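Long-range contacts in glycosyl hydrolase, BNR repeat (Ralstonia eutropha, PDB 3B7F), which is of uncertain function, probably a hydrolase, and folds as a seven-bladed beta-propeller: residues 307-312 with 336-341; 21-26 with 36-41; 238-243 with 283-288. All blocks are in the same frame, centred on the assembly; numbering follows the deposited sequence.

How the interactions relate
The three contacts lie apart on one seven-bladed propeller. Interaction 3 joins the ends of the first strands, 234-239 and 282-285, of two neighbouring blades, and the turns that follow them. Interaction 1, about 26 Å from it between centres, is a loop contact at the surface, between a loop within the 282-328 blade and its link to the next. Interaction 2 lies in the blade that closes the ring, with centres about 21 Å from interaction 3 and 27 Å from interaction 1. None touch; the nearest atoms of interactions 1 and 3 are about 8 Å apart. H351 connects 2 and 3: its backbone O accepts from R288 and its NE2 meets G21 O. No catalytic site is established here.

Interaction 1 of 3, residues 307-312 with 336-341; sequences VSPGGK and QAWLTV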
loop_
_atom_site.group_PDB
_atom_site.type_symbol
_atom_site.label_atom_id
_atom_site.label_comp_id
_atom_site.label_asym_id
_atom_site.label_seq_id
_atom_site.Cartn_x
_atom_site.Cartn_y
_atom_site.Cartn_z
ATOM N N VAL A 307 4.305 -7.085 15.592
ATOM C CA VAL A 307 5.538 -6.868 14.819
ATOM C C VAL A 307 6.274 -5.750 15.570
ATOM O O VAL A 307 5.667 -4.737 15.945
ATOM C CB VAL A 307 5.246 -6.506 13.363
ATOM C CG1 VAL A 307 6.545 -6.389 12.570
ATOM C CG2 VAL A 307 4.298 -7.565 12.716
ATOM N N SER A 308 7.549 -5.972 15.861
ATOM C CA SER A 308 8.366 -5.035 16.604
ATOM C C SER A 308 9.488 -4.500 15.750
ATOM O O SER A 308 9.939 -5.176 14.839
ATOM C CB SER A 308 8.963 -5.707 17.832
ATOM O OG SER A 308 7.928 -6.093 18.708
ATOM N N PRO A 309 9.941 -3.264 16.040
ATOM C CA PRO A 309 11.085 -2.756 15.318
ATOM C C PRO A 309 12.376 -3.369 15.851
ATOM O O PRO A 309 12.393 -3.855 16.990
ATOM C CB PRO A 309 11.063 -1.262 15.657
ATOM C CG PRO A 309 10.482 -1.205 17.026
ATOM C CD PRO A 309 9.450 -2.288 17.044
ATOM N N GLY A 310 13.424 -3.334 15.020
ATOM C CA GLY A 310 14.787 -3.693 15.386
ATOM C C GLY A 310 15.518 -2.369 15.572
ATOM O O GLY A 310 15.006 -1.303 15.224
ATOM N N GLY A 311 16.696 -2.411 16.154
ATOM C CA GLY A 311 17.438 -1.192 16.422
ATOM C C GLY A 311 18.324 -0.700 15.316
ATOM O O GLY A 311 18.920 0.340 15.467
ATOM N N LYS A 312 18.425 -1.446 14.218
ATOM C CA LYS A 312 19.337 -1.131 13.108
ATOM C C LYS A 312 18.558 -1.053 11.824
ATOM O O LYS A 312 18.549 -2.020 11.061
ATOM C CB LYS A 312 20.437 -2.186 13.043
ATOM C CG LYS A 312 21.304 -2.165 14.305
ATOM C CD LYS A 312 22.473 -3.098 14.231
ATOM C CE LYS A 312 23.322 -2.984 15.508
ATOM N NZ LYS A 312 24.432 -4.011 15.572
ATOM N N GLN A 336 20.495 1.784 17.894
ATOM C CA GLN A 336 19.512 2.320 18.861
ATOM C C GLN A 336 18.494 3.247 18.145
ATOM O O GLN A 336 18.214 4.352 18.592
ATOM C CB GLN A 336 20.195 2.960 20.088
ATOM C CG GLN A 336 20.772 1.935 21.176
ATOM C CD GLN A 336 19.679 1.249 22.069
ATOM O OE1 GLN A 336 18.462 1.504 21.948
ATOM N NE2 GLN A 336 20.132 0.380 22.965
ATOM N N ALA A 337 17.987 2.769 17.010
ATOM C CA ALA A 337 17.012 3.467 16.177
ATOM C C ALA A 337 15.889 2.472 15.831
ATOM O O ALA A 337 16.033 1.619 14.939
ATOM C CB ALA A 337 17.667 4.004 14.968
ATOM N N TRP A 338 14.775 2.602 16.555
ATOM C CA TRP A 338 13.672 1.649 16.527
ATOM C C TRP A 338 12.561 2.199 15.669
ATOM O O TRP A 338 11.546 2.713 16.151
ATOM C CB TRP A 338 13.227 1.315 17.953
ATOM C CG TRP A 338 14.384 0.949 18.769
ATOM C CD1 TRP A 338 15.205 1.806 19.440
ATOM C CD2 TRP A 338 14.885 -0.344 19.006
ATOM N NE1 TRP A 338 16.182 1.134 20.063
ATOM C CE2 TRP A 338 16.030 -0.199 19.798
ATOM C CE3 TRP A 338 14.484 -1.617 18.621
ATOM C CZ2 TRP A 338 16.786 -1.280 20.209
ATOM C CZ3 TRP A 338 15.223 -2.692 19.036
ATOM C CH2 TRP A 338 16.360 -2.525 19.829
ATOM N N LEU A 339 12.779 2.020 14.368
ATOM C CA LEU A 339 11.907 2.507 13.317
ATOM C C LEU A 339 10.863 1.504 12.836
ATOM O O LEU A 339 11.170 0.354 12.525
ATOM C CB LEU A 339 12.749 3.005 12.121
ATOM C CG LEU A 339 13.358 4.419 12.177
ATOM C CD1 LEU A 339 14.107 4.728 13.396
ATOM C CD2 LEU A 339 14.272 4.647 10.933
ATOM N N THR A 340 9.622 1.993 12.768
ATOM C CA THR A 340 8.494 1.252 12.240
ATOM C C THR A 340 8.085 1.914 10.924
ATOM O O THR A 340 7.963 3.123 10.860
ATOM C CB THR A 340 7.357 1.218 13.271
ATOM O OG1 THR A 340 7.864 0.606 14.466
ATOM C CG2 THR A 340 6.136 0.440 12.753
ATOM N N VAL A 341 7.930 1.121 9.876
ATOM C CA VAL A 341 7.510 1.602 8.542
ATOM C C VAL A 341 6.258 0.779 8.203
ATOM O O VAL A 341 6.325 -0.434 8.103
ATOM C CB VAL A 341 8.647 1.479 7.504
ATOM C CG1 VAL A 341 8.192 1.901 6.046
ATOM C CG2 VAL A 341 9.818 2.313 7.956
HETATM O O HOH W 1 14.556 -0.209 12.796
HETATM O O HOH W 2 12.874 -2.229 12.251
#
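The carbonyl O of G310 accepts a hydrogen bond from a water at 2.7 Å and also faces the CA-H of W338, a nearly straight contact (175° at the hydrogen) of 3.5 Å between G310 O and W338 CA. The same water accepts the backbone N-H of L339, and a second one links G310 N to L339 O. Beside these, A337 N gives the direct hydrogen bond to G311 O, 3.0 Å long, its donor tilted 26° from the carbonyl plane. The W338 indole lies against the glycines: G311 CA sits 3.5 Å from the centroid of the six-membered ring, almost on its normal, a CH-pi contact, while P309 O comes to the ring edge. With no side chain on G311, the ring can rest directly on its backbone. W338 NE1 bonds Q336 OE1 at 3.0 Å in the ring plane, which helps to hold the ring's rotation. The side chains of P309 and W338 cross at about a right angle, P309 CG 3.8 Å from W338 CB. One direct backbone bond, two water bridges and the face of one indole thus join the loop between strands 293-297 and 315-318 to the link between two blades, so that water is part of the contact at this surface.

Interaction 2 of 3, residues 21-26 with 36-41; sequences GPVMLL and LASDPA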
loop_
_atom_site.group_PDB
_atom_site.type_symbol
_atom_site.label_atom_id
_atom_site.label_comp_id
_atom_site.label_asym_id
_atom_site.label_seq_id
_atom_site.Cartn_x
_atom_site.Cartn_y
_atom_site.Cartn_z
ATOM N N GLY A 21 11.880 15.575 -13.925
ATOM C CA GLY A 21 11.451 16.759 -13.205
ATOM C C GLY A 21 11.101 16.552 -11.721
ATOM O O GLY A 21 11.508 15.556 -11.112
ATOM N N PRO A 22 10.361 17.514 -11.129
ATOM C CA PRO A 22 10.032 17.463 -9.722
ATOM C C PRO A 22 9.196 16.266 -9.330
ATOM O O PRO A 22 8.351 15.829 -10.101
ATOM C CB PRO A 22 9.175 18.726 -9.524
ATOM C CG PRO A 22 9.646 19.660 -10.537
ATOM C CD PRO A 22 9.798 18.738 -11.743
ATOM N N VAL A 23 9.472 15.746 -8.141
ATOM C CA VAL A 23 8.706 14.673 -7.525
ATOM C C VAL A 23 7.915 15.273 -6.356
ATOM O O VAL A 23 8.354 16.232 -5.696
ATOM C CB VAL A 23 9.633 13.521 -7.051
ATOM C CG1 VAL A 23 8.886 12.488 -6.217
ATOM C CG2 VAL A 23 10.277 12.842 -8.239
HETATM N N MSE A 24 6.748 14.699 -6.102
HETATM C CA MSE A 24 5.919 15.074 -5.004
HETATM C C MSE A 24 5.672 13.831 -4.189
HETATM O O MSE A 24 5.533 12.765 -4.753
HETATM C CB MSE A 24 4.607 15.652 -5.507
HETATM C CG MSE A 24 3.658 16.089 -4.377
HETATM SE SE MSE A 24 2.229 17.272 -4.980
HETATM C CE MSE A 24 3.384 18.839 -5.290
ATOM N N LEU A 25 5.646 13.974 -2.865
ATOM C CA LEU A 25 5.317 12.874 -1.949
ATOM C C LEU A 25 4.100 13.351 -1.188
ATOM O O LEU A 25 4.086 14.464 -0.743
ATOM C CB LEU A 25 6.458 12.538 -0.987
ATOM C CG LEU A 25 7.815 12.159 -1.583
ATOM C CD1 LEU A 25 8.792 11.986 -0.437
ATOM C CD2 LEU A 25 7.749 10.887 -2.479
ATOM N N LEU A 26 3.089 12.501 -1.090
ATOM C CA LEU A 26 1.805 12.775 -0.454
ATOM C C LEU A 26 1.849 11.980 0.827
ATOM O O LEU A 26 1.826 10.747 0.761
ATOM C CB LEU A 26 0.666 12.284 -1.353
ATOM C CG LEU A 26 0.757 12.563 -2.857
ATOM C CD1 LEU A 26 -0.518 11.973 -3.570
ATOM C CD2 LEU A 26 0.936 14.042 -3.135
ATOM N N LEU A 36 5.414 16.921 0.133
ATOM C CA LEU A 36 6.832 17.238 -0.093
ATOM C C LEU A 36 7.053 17.403 -1.577
ATOM O O LEU A 36 6.578 16.592 -2.339
ATOM C CB LEU A 36 7.760 16.174 0.499
ATOM C CG LEU A 36 8.070 16.285 1.981
ATOM C CD1 LEU A 36 8.458 14.935 2.571
ATOM C CD2 LEU A 36 9.168 17.376 2.228
ATOM N N ALA A 37 7.741 18.467 -1.989
ATOM C CA ALA A 37 7.999 18.703 -3.422
ATOM C C ALA A 37 9.499 18.902 -3.661
ATOM O O ALA A 37 10.139 19.676 -2.953
ATOM C CB ALA A 37 7.183 19.909 -3.925
ATOM N N SER A 38 10.051 18.214 -4.653
ATOM C CA SER A 38 11.472 18.342 -4.971
ATOM C C SER A 38 11.750 19.280 -6.129
ATOM O O SER A 38 10.843 19.680 -6.862
ATOM C CB SER A 38 12.081 16.996 -5.335
ATOM O OG SER A 38 11.803 16.609 -6.679
ATOM N N ASP A 39 13.032 19.636 -6.242
ATOM C CA ASP A 39 13.582 20.299 -7.421
ATOM C C ASP A 39 13.743 19.169 -8.485
ATOM O O ASP A 39 13.584 17.978 -8.158
ATOM C CB ASP A 39 14.902 21.046 -7.104
ATOM C CG ASP A 39 16.004 20.151 -6.566
ATOM O OD1 ASP A 39 15.808 18.941 -6.314
ATOM O OD2 ASP A 39 17.095 20.693 -6.339
ATOM N N PRO A 40 14.037 19.516 -9.749
ATOM C CA PRO A 40 14.153 18.449 -10.757
ATOM C C PRO A 40 15.235 17.385 -10.481
ATOM O O PRO A 40 15.074 16.223 -10.855
ATOM C CB PRO A 40 14.487 19.222 -12.034
ATOM C CG PRO A 40 14.040 20.629 -11.753
ATOM C CD PRO A 40 14.275 20.851 -10.327
ATOM N N ALA A 41 16.323 17.800 -9.844
ATOM C CA ALA A 41 17.414 16.933 -9.467
ATOM C C ALA A 41 17.119 16.078 -8.232
ATOM O O ALA A 41 17.943 15.270 -7.897
ATOM C CB ALA A 41 18.697 17.772 -9.227
HETATM O O HOH W 3 14.449 15.357 -13.465
#
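S38 puts its hydroxyl where a backbone carbonyl would be expected: V23 N donates to S38 OG at 2.9 Å, nearly straight at 174°, and S38 N returns a 2.8 Å bond to V23 O. With chi1 at 80°, OG stands between its own N and carbonyl carbon, where it can take the V23 N-H and also donate to D39 O, 2.7 Å away. The hydroxyl thereby carries the pairing on as the hairpin leaves regular strand geometry. L25 and L36 form a hydrogen-bonded antiparallel pair, their CB atoms 4.1 Å apart on one face of the sheet. Selenomethionine M24 and A37, a non-hydrogen-bonded pair, share the other face; M24 is extended up to SE and then bends (chi3 -71°), which brings M24 CE to 4.2 Å from A37 CB. Toward the open end of the hairpin, P22 CB lies 3.3 Å from S38 O, and one water bridges G21 N and P40 O. Strands 24-29 and 32-38 form the middle of a four-stranded blade, flanked by 45-51 on the 32-38 side and by the C-terminal 385-391 on the 24-29 side, the combination of chain ends that closes a propeller ring. V23 and L25 also meet Y357, and L25 and L36 pack on I378, both in the adjacent blade.

Interaction 3 of 3, residues 238-243 with 283-288; sequences VQHPAA and IVVHQR
H240 reaches across to the loop that follows strand 282-285, the NE2 end of its ring turned to H286 O. From CB the chain turns with CG anti to the backbone N (chi1 -160°), which carries the imidazole toward 283-288. H240 CD2 meets V285 CG2 at 3.5 Å, the two side chains crossing at a slant. NE2 donates to H286 O; the donor lies nearly on the line of that carbonyl, but the oxygen sits 25° out of the ring plane and the N-H...O angle is only 140°. The modelled 2.5 Å between H240 NE2 and H286 O is short, so the exact length is doubtful. H240 CE1 comes to 3.4 Å from Q287 O. At ND1, A243 N gives a weak bond; P241 CD lies over one face, toward its rim, 3.5 Å above the plane.

Beside the histidine, aliphatic groups pack on one another and on backbone carbonyls. P241 CD comes to 4.2 Å from V285 CG2, and P241 CG packs 3.5 Å from Q287 O. V238 packs on I283, with V238 CG2 4.0 Å from I283 CG2. Segments 238-243 and 283-288 run in nearly the same direction, as the first strands of adjacent blades do in a propeller.

H240 thus ties its own turn to the backbone of the next blade: the weak bond at ND1 and the one at NE2, whose length is doubtful, would fit, without proving, a neutral ring with its proton on NE2.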
loop_
_atom_site.group_PDB
_atom_site.type_symbol
_atom_site.label_atom_id
_atom_site.label_comp_id
_atom_site.label_asym_id
_atom_site.label_seq_id
_atom_site.Cartn_x
_atom_site.Cartn_y
_atom_site.Cartn_z
ATOM N N VAL A 238 1.605 -6.075 -4.583
ATOM C CA VAL A 238 1.819 -5.243 -5.780
ATOM C C VAL A 238 1.808 -6.135 -7.051
ATOM O O VAL A 238 2.175 -7.299 -7.007
ATOM C CB VAL A 238 3.145 -4.393 -5.697
ATOM C CG1 VAL A 238 3.090 -3.358 -4.542
ATOM C CG2 VAL A 238 4.356 -5.264 -5.502
ATOM N N GLN A 239 1.305 -5.593 -8.151
ATOM C CA GLN A 239 1.299 -6.245 -9.447
ATOM C C GLN A 239 2.224 -5.390 -10.274
ATOM O O GLN A 239 2.037 -4.171 -10.319
ATOM C CB GLN A 239 -0.108 -6.248 -10.039
ATOM C CG GLN A 239 -0.208 -6.859 -11.455
ATOM C CD GLN A 239 -1.628 -6.933 -11.963
ATOM O OE1 GLN A 239 -2.468 -6.109 -11.595
ATOM N NE2 GLN A 239 -1.896 -7.905 -12.839
ATOM N N HIS A 240 3.201 -5.997 -10.945
ATOM C CA HIS A 240 4.186 -5.211 -11.679
ATOM C C HIS A 240 3.573 -4.599 -12.946
ATOM O O HIS A 240 2.919 -5.295 -13.675
ATOM C CB HIS A 240 5.420 -6.026 -12.034
ATOM C CG HIS A 240 6.591 -5.161 -12.337
ATOM N ND1 HIS A 240 6.888 -4.709 -13.606
ATOM C CD2 HIS A 240 7.466 -4.556 -11.509
ATOM C CE1 HIS A 240 7.932 -3.903 -13.546
ATOM N NE2 HIS A 240 8.301 -3.796 -12.285
ATOM N N PRO A 241 3.763 -3.285 -13.188
ATOM C CA PRO A 241 3.113 -2.686 -14.355
ATOM C C PRO A 241 3.717 -3.092 -15.704
ATOM O O PRO A 241 3.005 -3.114 -16.709
ATOM C CB PRO A 241 3.262 -1.182 -14.093
ATOM C CG PRO A 241 4.421 -1.067 -13.248
ATOM C CD PRO A 241 4.551 -2.292 -12.443
ATOM N N ALA A 242 5.017 -3.384 -15.707
ATOM C CA ALA A 242 5.738 -3.856 -16.891
ATOM C C ALA A 242 5.528 -5.365 -17.194
ATOM O O ALA A 242 5.535 -5.746 -18.349
ATOM C CB ALA A 242 7.238 -3.549 -16.734
ATOM N N ALA A 243 5.361 -6.191 -16.162
ATOM C CA ALA A 243 5.138 -7.635 -16.265
ATOM C C ALA A 243 3.981 -7.987 -15.323
ATOM O O ALA A 243 4.200 -8.581 -14.273
ATOM C CB ALA A 243 6.385 -8.375 -15.892
ATOM N N ILE A 283 5.886 -3.271 0.555
ATOM C CA ILE A 283 6.669 -3.819 -0.561
ATOM C C ILE A 283 6.501 -2.838 -1.743
ATOM O O ILE A 283 5.414 -2.330 -1.966
ATOM C CB ILE A 283 6.303 -5.299 -0.913
ATOM C CG1 ILE A 283 7.393 -5.935 -1.789
ATOM C CG2 ILE A 283 4.913 -5.410 -1.581
ATOM C CD1 ILE A 283 7.440 -7.480 -1.750
ATOM N N VAL A 284 7.575 -2.570 -2.478
ATOM C CA VAL A 284 7.556 -1.623 -3.603
ATOM C C VAL A 284 8.337 -2.224 -4.755
ATOM O O VAL A 284 9.371 -2.819 -4.526
ATOM C CB VAL A 284 8.178 -0.227 -3.186
ATOM C CG1 VAL A 284 8.431 0.657 -4.407
ATOM C CG2 VAL A 284 7.286 0.469 -2.181
ATOM N N VAL A 285 7.848 -2.060 -5.980
ATOM C CA VAL A 285 8.521 -2.594 -7.181
ATOM C C VAL A 285 9.055 -1.466 -8.051
ATOM O O VAL A 285 8.493 -0.397 -8.076
ATOM C CB VAL A 285 7.576 -3.471 -8.025
ATOM C CG1 VAL A 285 6.896 -4.440 -7.166
ATOM C CG2 VAL A 285 6.517 -2.619 -8.802
ATOM N N HIS A 286 10.180 -1.698 -8.714
ATOM C CA HIS A 286 10.764 -0.749 -9.660
ATOM C C HIS A 286 9.785 -0.688 -10.853
ATOM O O HIS A 286 9.395 -1.707 -11.371
ATOM C CB HIS A 286 12.143 -1.258 -10.068
ATOM C CG HIS A 286 12.933 -0.336 -10.943
ATOM N ND1 HIS A 286 12.568 -0.025 -12.233
ATOM C CD2 HIS A 286 14.125 0.269 -10.740
ATOM C CE1 HIS A 286 13.480 0.760 -12.775
ATOM N NE2 HIS A 286 14.449 0.937 -11.897
ATOM N N GLN A 287 9.359 0.510 -11.243
ATOM C CA GLN A 287 8.407 0.711 -12.358
ATOM C C GLN A 287 8.678 -0.049 -13.663
ATOM O O GLN A 287 7.755 -0.566 -14.276
ATOM C CB GLN A 287 8.331 2.191 -12.720
ATOM C CG GLN A 287 7.260 2.941 -11.986
ATOM C CD GLN A 287 5.887 2.625 -12.509
ATOM O OE1 GLN A 287 5.675 2.567 -13.720
ATOM N NE2 GLN A 287 4.947 2.419 -11.600
ATOM N N ARG A 288 9.946 -0.063 -14.064
ATOM C CA ARG A 288 10.406 -0.689 -15.290
ATOM C C ARG A 288 11.005 -2.100 -15.181
ATOM O O ARG A 288 10.913 -2.843 -16.144
ATOM C CB ARG A 288 11.414 0.233 -15.961
ATOM C CG ARG A 288 10.750 1.514 -16.426
ATOM C CD ARG A 288 11.691 2.433 -17.085
ATOM N NE ARG A 288 12.771 2.904 -16.217
ATOM C CZ ARG A 288 12.650 3.849 -15.284
ATOM N NH1 ARG A 288 11.503 4.467 -15.058
ATOM N NH2 ARG A 288 13.723 4.204 -14.581
#